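Local coordinates for S-locus protein 11 (Brassica rapa subsp. oleifera, PDB 5GYY) that probably acts as the pollen-borne ligand of self-incompatibility, a small secreted defensin-like protein recognised by a receptor kinase of the stigma, at residues D26-Y31 with R51-I57; N14-C19 with C44-T50. One frame throughout, in Å; residues are numbered along the deposited sequence.

Contact 1: D26-Y31 with R51-I57; sequences DCEAFY and RYCDCAI. With NAG (2-acetamido-2-deoxy-beta-D-glucopyranose), chain E.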
ATOM      1  N   ASP C  26     -21.423 -10.888  -0.769  1.00 14.11           N
ATOM      2  CA  ASP C  26     -20.556 -11.268   0.338  1.00 13.64           C
ATOM      3  C   ASP C  26     -20.800 -10.333   1.510  1.00 10.44           C
ATOM      4  O   ASP C  26     -21.019 -10.788   2.615  1.00  7.91           O
ATOM      5  CB  ASP C  26     -19.067 -11.213  -0.040  1.00 19.96           C
ATOM      6  CG  ASP C  26     -18.691 -12.220  -1.089  1.00 17.96           C
ATOM      7  OD1 ASP C  26     -19.439 -13.211  -1.255  1.00 11.45           O
ATOM      8  OD2 ASP C  26     -17.639 -12.013  -1.742  1.00 21.35           O
ATOM      9  N   CYS C  27     -20.788  -9.028   1.240  1.00 12.36           N
ATOM     10  CA  CYS C  27     -21.076  -8.032   2.253  1.00 14.65           C
ATOM     11  C   CYS C  27     -22.422  -8.292   2.922  1.00 16.23           C
ATOM     12  O   CYS C  27     -22.523  -8.222   4.149  1.00 10.90           O
ATOM     13  CB  CYS C  27     -21.038  -6.626   1.655  1.00 13.69           C
ATOM     14  SG  CYS C  27     -19.354  -5.997   1.451  1.00 17.89           S
ATOM     15  N   GLU C  28     -23.431  -8.627   2.119  1.00 15.24           N
ATOM     16  CA  GLU C  28     -24.781  -8.866   2.629  1.00 19.54           C
ATOM     17  C   GLU C  28     -24.842 -10.094   3.528  1.00 21.74           C
ATOM     18  O   GLU C  28     -25.493 -10.085   4.574  1.00 25.66           O
ATOM     19  CB  GLU C  28     -25.784  -9.007   1.475  1.00 13.79           C
ATOM     20  CG  GLU C  28     -26.112  -7.695   0.774  1.00 22.28           C
ATOM     21  CD  GLU C  28     -26.667  -7.901  -0.635  1.00 26.56           C
ATOM     22  OE1 GLU C  28     -26.989  -9.059  -0.988  1.00 30.21           O
ATOM     23  OE2 GLU C  28     -26.778  -6.904  -1.383  1.00 18.30           O
ATOM     24  N   ALA C  29     -24.138 -11.139   3.122  1.00 13.72           N
ATOM     25  CA  ALA C  29     -24.055 -12.348   3.915  1.00 19.57           C
ATOM     26  C   ALA C  29     -23.308 -12.041   5.219  1.00 22.22           C
ATOM     27  O   ALA C  29     -23.698 -12.513   6.285  1.00 21.59           O
ATOM     28  CB  ALA C  29     -23.328 -13.460   3.118  1.00  1.68           C
ATOM     29  N   PHE C  30     -22.242 -11.242   5.102  1.00 20.70           N
ATOM     30  CA  PHE C  30     -21.431 -10.772   6.223  1.00 21.81           C
ATOM     31  C   PHE C  30     -22.322 -10.008   7.205  1.00 21.83           C
ATOM     32  O   PHE C  30     -22.275 -10.240   8.418  1.00 20.57           O
ATOM     33  CB  PHE C  30     -20.301  -9.870   5.698  1.00 16.89           C
ATOM     34  CG  PHE C  30     -19.272  -9.468   6.743  1.00 14.00           C
ATOM     35  CD1 PHE C  30     -19.083 -10.213   7.896  1.00 16.44           C
ATOM     36  CD2 PHE C  30     -18.490  -8.331   6.555  1.00 18.13           C
ATOM     37  CE1 PHE C  30     -18.121  -9.838   8.853  1.00 11.20           C
ATOM     38  CE2 PHE C  30     -17.537  -7.951   7.491  1.00 17.62           C
ATOM     39  CZ  PHE C  30     -17.351  -8.710   8.646  1.00  9.15           C
ATOM     40  N   TYR C  31     -23.163  -9.126   6.668  1.00 20.26           N
ATOM     41  CA  TYR C  31     -24.083  -8.357   7.494  1.00 14.10           C
ATOM     42  C   TYR C  31     -25.035  -9.265   8.261  1.00 15.51           C
ATOM     43  O   TYR C  31     -25.141  -9.169   9.491  1.00 13.26           O
ATOM     44  CB  TYR C  31     -24.868  -7.342   6.662  1.00 15.61           C
ATOM     45  CG  TYR C  31     -25.937  -6.614   7.461  1.00 24.98           C
ATOM     46  CD1 TYR C  31     -25.603  -5.556   8.303  1.00 25.61           C
ATOM     47  CD2 TYR C  31     -27.279  -6.986   7.374  1.00 26.51           C
ATOM     48  CE1 TYR C  31     -26.568  -4.895   9.044  1.00 33.02           C
ATOM     49  CE2 TYR C  31     -28.260  -6.325   8.109  1.00 28.16           C
ATOM     50  CZ  TYR C  31     -27.897  -5.281   8.942  1.00 33.21           C
ATOM     51  OH  TYR C  31     -28.853  -4.617   9.671  1.00 29.42           O
ATOM     52  N   ARG C  51     -11.753  -4.324   2.346  1.00 11.93           N
ATOM     53  CA  ARG C  51     -13.099  -4.415   1.813  1.00  8.99           C
ATOM     54  C   ARG C  51     -14.015  -3.544   2.676  1.00 11.03           C
ATOM     55  O   ARG C  51     -14.179  -3.795   3.880  1.00 13.28           O
ATOM     56  CB  ARG C  51     -13.598  -5.858   1.824  1.00  2.12           C
ATOM     57  CG  ARG C  51     -14.874  -6.080   1.010  1.00  3.81           C
ATOM     58  CD  ARG C  51     -15.461  -7.453   1.248  1.00  3.67           C
ATOM     59  NE  ARG C  51     -15.757  -7.699   2.659  1.00  6.52           N
ATOM     60  CZ  ARG C  51     -16.139  -8.880   3.138  1.00  9.39           C
ATOM     61  NH1 ARG C  51     -16.239  -9.925   2.321  1.00 10.52           N
ATOM     62  NH2 ARG C  51     -16.400  -9.027   4.435  1.00  7.24           N
ATOM     63  N   TYR C  52     -14.610  -2.530   2.064  1.00  8.31           N
ATOM     64  CA  TYR C  52     -15.566  -1.660   2.769  1.00 11.68           C
ATOM     65  C   TYR C  52     -16.969  -2.080   2.431  1.00  2.20           C
ATOM     66  O   TYR C  52     -17.388  -1.979   1.277  1.00  9.94           O
ATOM     67  CB  TYR C  52     -15.367  -0.183   2.401  1.00  1.55           C
ATOM     68  CG  TYR C  52     -14.019   0.370   2.828  1.00  1.60           C
ATOM     69  CD1 TYR C  52     -13.892   1.122   3.994  1.00  5.38           C
ATOM     70  CD2 TYR C  52     -12.873   0.135   2.065  1.00  3.07           C
ATOM     71  CE1 TYR C  52     -12.663   1.626   4.391  1.00  7.74           C
ATOM     72  CE2 TYR C  52     -11.641   0.639   2.443  1.00  9.21           C
ATOM     73  CZ  TYR C  52     -11.539   1.379   3.613  1.00 15.23           C
ATOM     74  OH  TYR C  52     -10.315   1.874   3.993  1.00 15.80           O
ATOM     75  N   CYS C  53     -17.683  -2.614   3.415  1.00  5.66           N
ATOM     76  CA  CYS C  53     -19.115  -2.860   3.216  1.00 14.40           C
ATOM     77  C   CYS C  53     -19.955  -1.666   3.703  1.00 16.63           C
ATOM     78  O   CYS C  53     -19.824  -1.228   4.849  1.00 14.87           O
ATOM     79  CB  CYS C  53     -19.566  -4.132   3.926  1.00 10.66           C
ATOM     80  SG  CYS C  53     -18.745  -5.608   3.365  1.00 21.60           S
ATOM     81  N   ASP C  54     -20.788  -1.131   2.811  1.00 17.06           N
ATOM     82  CA  ASP C  54     -21.746  -0.075   3.156  1.00 13.35           C
ATOM     83  C   ASP C  54     -23.157  -0.617   3.039  1.00 19.28           C
ATOM     84  O   ASP C  54     -23.674  -0.774   1.934  1.00 20.13           O
ATOM     85  CB  ASP C  54     -21.584   1.134   2.232  1.00  9.50           C
ATOM     86  CG  ASP C  54     -20.486   2.072   2.687  1.00 21.47           C
ATOM     87  OD1 ASP C  54     -20.241   2.161   3.913  1.00 32.33           O
ATOM     88  OD2 ASP C  54     -19.844   2.700   1.825  1.00 17.77           O
ATOM     89  N   CYS C  55     -23.779  -0.899   4.180  1.00 23.10           N
ATOM     90  CA  CYS C  55     -25.061  -1.594   4.197  1.00 21.23           C
ATOM     91  C   CYS C  55     -26.258  -0.715   4.510  1.00 21.53           C
ATOM     92  O   CYS C  55     -26.328  -0.109   5.581  1.00 18.49           O
ATOM     93  CB  CYS C  55     -24.999  -2.769   5.174  1.00 22.80           C
ATOM     94  SG  CYS C  55     -23.901  -4.086   4.604  1.00 30.51           S
ATOM     95  N   ALA C  56     -27.197  -0.666   3.568  1.00 26.62           N
ATOM     96  CA  ALA C  56     -28.438   0.093   3.717  1.00 24.91           C
ATOM     97  C   ALA C  56     -29.444  -0.635   4.614  1.00 23.41           C
ATOM     98  O   ALA C  56     -29.982  -1.680   4.229  1.00 27.12           O
ATOM     99  CB  ALA C  56     -29.041   0.358   2.349  1.00 11.27           C
ATOM    100  N   ILE C  57     -29.719  -0.056   5.782  1.00 22.82           N
ATOM    101  CA  ILE C  57     -30.647  -0.630   6.765  1.00 29.46           C
ATOM    102  C   ILE C  57     -31.716   0.373   7.215  1.00 28.50           C
ATOM    103  O   ILE C  57     -31.582   1.569   6.986  1.00 27.18           O
ATOM    104  CB  ILE C  57     -29.902  -1.065   8.037  1.00 27.38           C
ATOM    105  CG1 ILE C  57     -29.245   0.150   8.692  1.00 20.58           C
ATOM    106  CG2 ILE C  57     -28.888  -2.156   7.729  1.00 32.92           C
ATOM    107  CD1 ILE C  57     -28.713  -0.096  10.092  1.00 10.82           C
TER
HETATM  108  C1  NAG E1000     -24.727   2.446  -2.814  1.00 23.15           C
HETATM  109  C2  NAG E1000     -25.085   3.666  -1.984  1.00 20.59           C
HETATM  110  C3  NAG E1000     -26.078   4.572  -2.730  1.00 27.18           C
HETATM  111  C4  NAG E1000     -25.660   4.809  -4.184  1.00 31.66           C
HETATM  112  C5  NAG E1000     -25.426   3.420  -4.796  1.00 37.31           C
HETATM  113  C6  NAG E1000     -25.185   3.326  -6.309  1.00 31.62           C
HETATM  114  C7  NAG E1000     -25.062   3.169   0.410  1.00 31.40           C
HETATM  115  C8  NAG E1000     -25.742   2.460   1.547  1.00 30.77           C
HETATM  116  N2  NAG E1000     -25.689   3.164  -0.766  1.00 22.65           N
HETATM  117  O3  NAG E1000     -26.288   5.790  -2.035  1.00 25.92           O
HETATM  118  O4  NAG E1000     -26.646   5.567  -4.875  1.00 34.17           O
HETATM  119  O5  NAG E1000     -24.338   2.859  -4.101  1.00 35.73           O
HETATM  120  O6  NAG E1000     -24.135   4.182  -6.688  1.00 31.27           O
HETATM  121  O7  NAG E1000     -23.980   3.726   0.588  1.00 38.39           O
HETATM  122  O   HOH W   1     -15.694 -10.222  -0.709  1.00 13.50           O
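Cys27 on the helix and Cys53 on the strand are joined by a disulfide of 2.0 Å between their SG atoms. The strand runs at 69° to the helix axis here. Arg51 lies beside the bridge: its chain extends from the backbone and then bends at chi3 (57°), which turns the guanidinium back so that one face covers Cys27 SG, 4.2 Å from NE. Phe30 meets the same group from the helix side. Its ring is tilted about 45° to the guanidinium, Phe30 CD2 coming to 3.1 Å from Arg51 NH2, while Cys53 SG lies at the ring edge. A water in the guanidinium plane links Arg51 NH1 to Asp26 OD2, which lie 4.8 Å apart. The Tyr31 ring crosses Ile57 at about a right angle, CZ lying 3.5 Å from CG2, and Cys55 SG sits obliquely to the same ring, 5.1 Å from its centroid. A helix clasped by a disulfide to the last strand of a three-stranded antiparallel sheet is the core of the defensin-like fold. The buried guanidinium, joined through that water to a carboxylate that would probably steady its charge, also bonds through NH1 and NH2 to the backbone of another protein's chain.

Contact 2: N14-C19 with C44-T50; sequences NSGGSC and CTSPFRT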
ATOM      1  N   ASN C  14     -16.065  -3.224   7.689  1.00  8.08           N
ATOM      2  CA  ASN C  14     -14.804  -3.124   6.969  1.00 14.35           C
ATOM      3  C   ASN C  14     -13.846  -4.198   7.468  1.00 17.20           C
ATOM      4  O   ASN C  14     -13.893  -4.565   8.633  1.00 13.27           O
ATOM      5  CB  ASN C  14     -14.171  -1.736   7.149  1.00 13.89           C
ATOM      6  CG  ASN C  14     -15.130  -0.587   6.812  1.00 14.41           C
ATOM      7  OD1 ASN C  14     -16.067  -0.752   6.024  1.00 10.35           O
ATOM      8  ND2 ASN C  14     -14.906   0.583   7.437  1.00  4.98           N
ATOM      9  N   SER C  15     -12.999  -4.718   6.583  1.00 21.29           N
ATOM     10  CA  SER C  15     -11.959  -5.676   6.979  1.00 21.71           C
ATOM     11  C   SER C  15     -10.898  -5.837   5.887  1.00 14.00           C
ATOM     12  O   SER C  15     -11.107  -5.399   4.755  1.00 19.24           O
ATOM     13  CB  SER C  15     -12.587  -7.021   7.344  1.00 18.19           C
ATOM     14  OG  SER C  15     -13.307  -7.535   6.242  1.00 28.74           O
ATOM     15  N   GLY C  16      -9.775  -6.475   6.225  1.00  3.25           N
ATOM     16  CA  GLY C  16      -8.692  -6.677   5.273  1.00  9.62           C
ATOM     17  C   GLY C  16      -9.152  -7.470   4.054  1.00  1.97           C
ATOM     18  O   GLY C  16     -10.064  -8.286   4.141  1.00 15.34           O
ATOM     19  N   GLY C  17      -8.550  -7.210   2.904  1.00 10.28           N
ATOM     20  CA  GLY C  17      -8.906  -7.960   1.704  1.00  9.12           C
ATOM     21  C   GLY C  17      -9.518  -7.131   0.580  1.00 19.54           C
ATOM     22  O   GLY C  17      -9.195  -5.949   0.404  1.00 16.52           O
ATOM     23  N   SER C  18     -10.406  -7.749  -0.192  1.00  9.39           N
ATOM     24  CA  SER C  18     -11.004  -7.058  -1.317  1.00  6.74           C
ATOM     25  C   SER C  18     -12.451  -7.471  -1.546  1.00 10.96           C
ATOM     26  O   SER C  18     -12.950  -8.383  -0.904  1.00 15.49           O
ATOM     27  CB  SER C  18     -10.187  -7.274  -2.603  1.00 17.92           C
ATOM     28  OG  SER C  18     -10.057  -8.656  -2.893  1.00 27.51           O
ATOM     29  N   CYS C  19     -13.108  -6.785  -2.479  1.00 19.60           N
ATOM     30  CA  CYS C  19     -14.498  -7.062  -2.839  1.00 18.57           C
ATOM     31  C   CYS C  19     -14.657  -8.388  -3.569  1.00 19.13           C
ATOM     32  O   CYS C  19     -15.502  -9.209  -3.199  1.00 18.18           O
ATOM     33  CB  CYS C  19     -15.042  -5.940  -3.721  1.00 14.58           C
ATOM     34  SG  CYS C  19     -15.484  -4.517  -2.800  1.00 38.15           S
ATOM     35  N   CYS C  44     -20.137  -2.478  -1.938  1.00 24.35           N
ATOM     36  CA  CYS C  44     -18.798  -2.919  -1.569  1.00 17.55           C
ATOM     37  C   CYS C  44     -17.745  -2.168  -2.379  1.00  9.28           C
ATOM     38  O   CYS C  44     -17.882  -2.042  -3.576  1.00 15.97           O
ATOM     39  CB  CYS C  44     -18.652  -4.420  -1.814  1.00 20.08           C
ATOM     40  SG  CYS C  44     -16.994  -5.039  -1.514  1.00 30.27           S
ATOM     41  N   THR C  45     -16.705  -1.656  -1.728  1.00 10.69           N
ATOM     42  CA  THR C  45     -15.560  -1.089  -2.449  1.00  4.09           C
ATOM     43  C   THR C  45     -14.261  -1.517  -1.758  1.00 11.22           C
ATOM     44  O   THR C  45     -14.272  -1.950  -0.601  1.00 13.46           O
ATOM     45  CB  THR C  45     -15.610   0.450  -2.553  1.00  7.64           C
ATOM     46  OG1 THR C  45     -14.660   0.906  -3.523  1.00  9.28           O
ATOM     47  CG2 THR C  45     -15.296   1.096  -1.207  1.00  2.04           C
ATOM     48  N   SER C  46     -13.134  -1.361  -2.439  1.00 11.04           N
ATOM     49  CA  SER C  46     -11.953  -2.106  -2.025  1.00 18.86           C
ATOM     50  C   SER C  46     -10.567  -1.434  -2.140  1.00 16.76           C
ATOM     51  O   SER C  46      -9.598  -2.087  -2.540  1.00 14.58           O
ATOM     52  CB  SER C  46     -11.935  -3.421  -2.806  1.00 21.14           C
ATOM     53  OG  SER C  46     -10.924  -4.246  -2.312  1.00 38.84           O
ATOM     54  N   PRO C  47     -10.457  -0.135  -1.816  1.00 12.53           N
ATOM     55  CA  PRO C  47      -9.105   0.430  -1.857  1.00  8.80           C
ATOM     56  C   PRO C  47      -8.337   0.118  -0.574  1.00  3.28           C
ATOM     57  O   PRO C  47      -8.911  -0.447   0.368  1.00  4.23           O
ATOM     58  CB  PRO C  47      -9.381   1.929  -1.917  1.00  7.75           C
ATOM     59  CG  PRO C  47     -10.574   2.074  -1.071  1.00  9.51           C
ATOM     60  CD  PRO C  47     -11.437   0.869  -1.375  1.00 10.21           C
ATOM     61  N   PHE C  48      -7.050   0.455  -0.554  1.00  8.28           N
ATOM     62  CA  PHE C  48      -6.214   0.303   0.640  1.00 12.07           C
ATOM     63  C   PHE C  48      -6.188  -1.132   1.196  1.00  9.40           C
ATOM     64  O   PHE C  48      -6.097  -1.321   2.400  1.00 11.87           O
ATOM     65  CB  PHE C  48      -6.679   1.288   1.738  1.00 12.75           C
ATOM     66  CG  PHE C  48      -6.843   2.723   1.258  1.00 10.45           C
ATOM     67  CD1 PHE C  48      -5.950   3.278   0.345  1.00 12.62           C
ATOM     68  CD2 PHE C  48      -7.920   3.494   1.683  1.00  7.17           C
ATOM     69  CE1 PHE C  48      -6.104   4.585  -0.095  1.00 13.75           C
ATOM     70  CE2 PHE C  48      -8.080   4.797   1.252  1.00  5.23           C
ATOM     71  CZ  PHE C  48      -7.176   5.348   0.363  1.00 11.18           C
ATOM     72  N   ARG C  49      -6.251  -2.130   0.318  1.00 11.09           N
ATOM     73  CA  ARG C  49      -6.256  -3.554   0.713  1.00 21.52           C
ATOM     74  C   ARG C  49      -7.339  -3.901   1.760  1.00 20.15           C
ATOM     75  O   ARG C  49      -7.160  -4.793   2.616  1.00 12.27           O
ATOM     76  CB  ARG C  49      -4.865  -3.999   1.210  1.00 25.08           C
ATOM     77  CG  ARG C  49      -4.627  -5.505   1.096  1.00 31.65           C
ATOM     78  CD  ARG C  49      -3.321  -5.970   1.752  1.00 43.55           C
ATOM     79  NE  ARG C  49      -3.319  -5.867   3.214  1.00 51.80           N
ATOM     80  CZ  ARG C  49      -4.209  -6.446   4.022  1.00 49.84           C
ATOM     81  NH1 ARG C  49      -5.184  -7.174   3.518  1.00 54.84           N
ATOM     82  NH2 ARG C  49      -4.130  -6.293   5.338  1.00 42.55           N
ATOM     83  N   THR C  50      -8.471  -3.207   1.659  1.00 20.72           N
ATOM     84  CA  THR C  50      -9.563  -3.312   2.627  1.00 19.53           C
ATOM     85  C   THR C  50     -10.891  -3.426   1.898  1.00 11.55           C
ATOM     86  O   THR C  50     -11.106  -2.740   0.924  1.00  9.00           O
ATOM     87  CB  THR C  50      -9.599  -2.054   3.521  1.00 15.21           C
ATOM     88  OG1 THR C  50      -8.354  -1.949   4.218  1.00 20.75           O
ATOM     89  CG2 THR C  50     -10.759  -2.111   4.531  1.00  1.84           C
TER
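Thr50 opens strand 50-57 and stands against Ser15 and Gly16, its CA 4.4 Å from that of Gly16 in an antiparallel, non-hydrogen-bonded pair. Its CB is 3.9 Å from Ser15 O. At CB the chain forks: CG2, anti to the backbone N, continues to 3.3 Å from the same carbonyl oxygen and brushes Asn14 CB, whereas OG1 turns back within its own segment to donate a 3.0 Å hydrogen bond to Phe48 O, approaching from above the carbonyl plane. That bond braces the turn, in which Thr50 N also bonds to Pro47 O. Across the gap, Gly17 N donates to Arg49 O at 2.8 Å with an N-H...O angle of 157°, again from above the plane of the carbonyl. Nearer the other end, Ser46 OG lies against Ser18, 3.0 Å from its CA, and Ser46 CB rests near Cys19 SG. The disulfide of Cys19 and Cys44 shuts this end. Phe48 meets an aromatic side chain of another protein edge-to-face, so the turn reaches a partner. The hairpin between strands 41-45 and 50-57, with its first strand tied by Cys44 to Cys19 in the loop after strand 9-16, fits the small cystine-rich sheet of a defensin-like protein.

From the N terminus the chain runs along strand 9-16 and into 14-19, goes through helix 23-35, follows strand 41-45 in the same direction as the first, turns in 44-50 and returns on strand 50-57. Contact 2 closes the long loop that carries the helix, bringing the end of the first strand to the hairpin turn. Contact 1 closes a second loop, from the helix to the last strand. Because their segments alternate, the two closures cross rather than nest. They meet where the hairpin turn becomes the central strand, which lies between 9-16 and 41-45: Arg51 N probably bonds to Ser15 O, and Tyr52 N to Thr45 O. Contact 1 thus seats the helix on the sheet, and contact 2 gathers its three strands at one end.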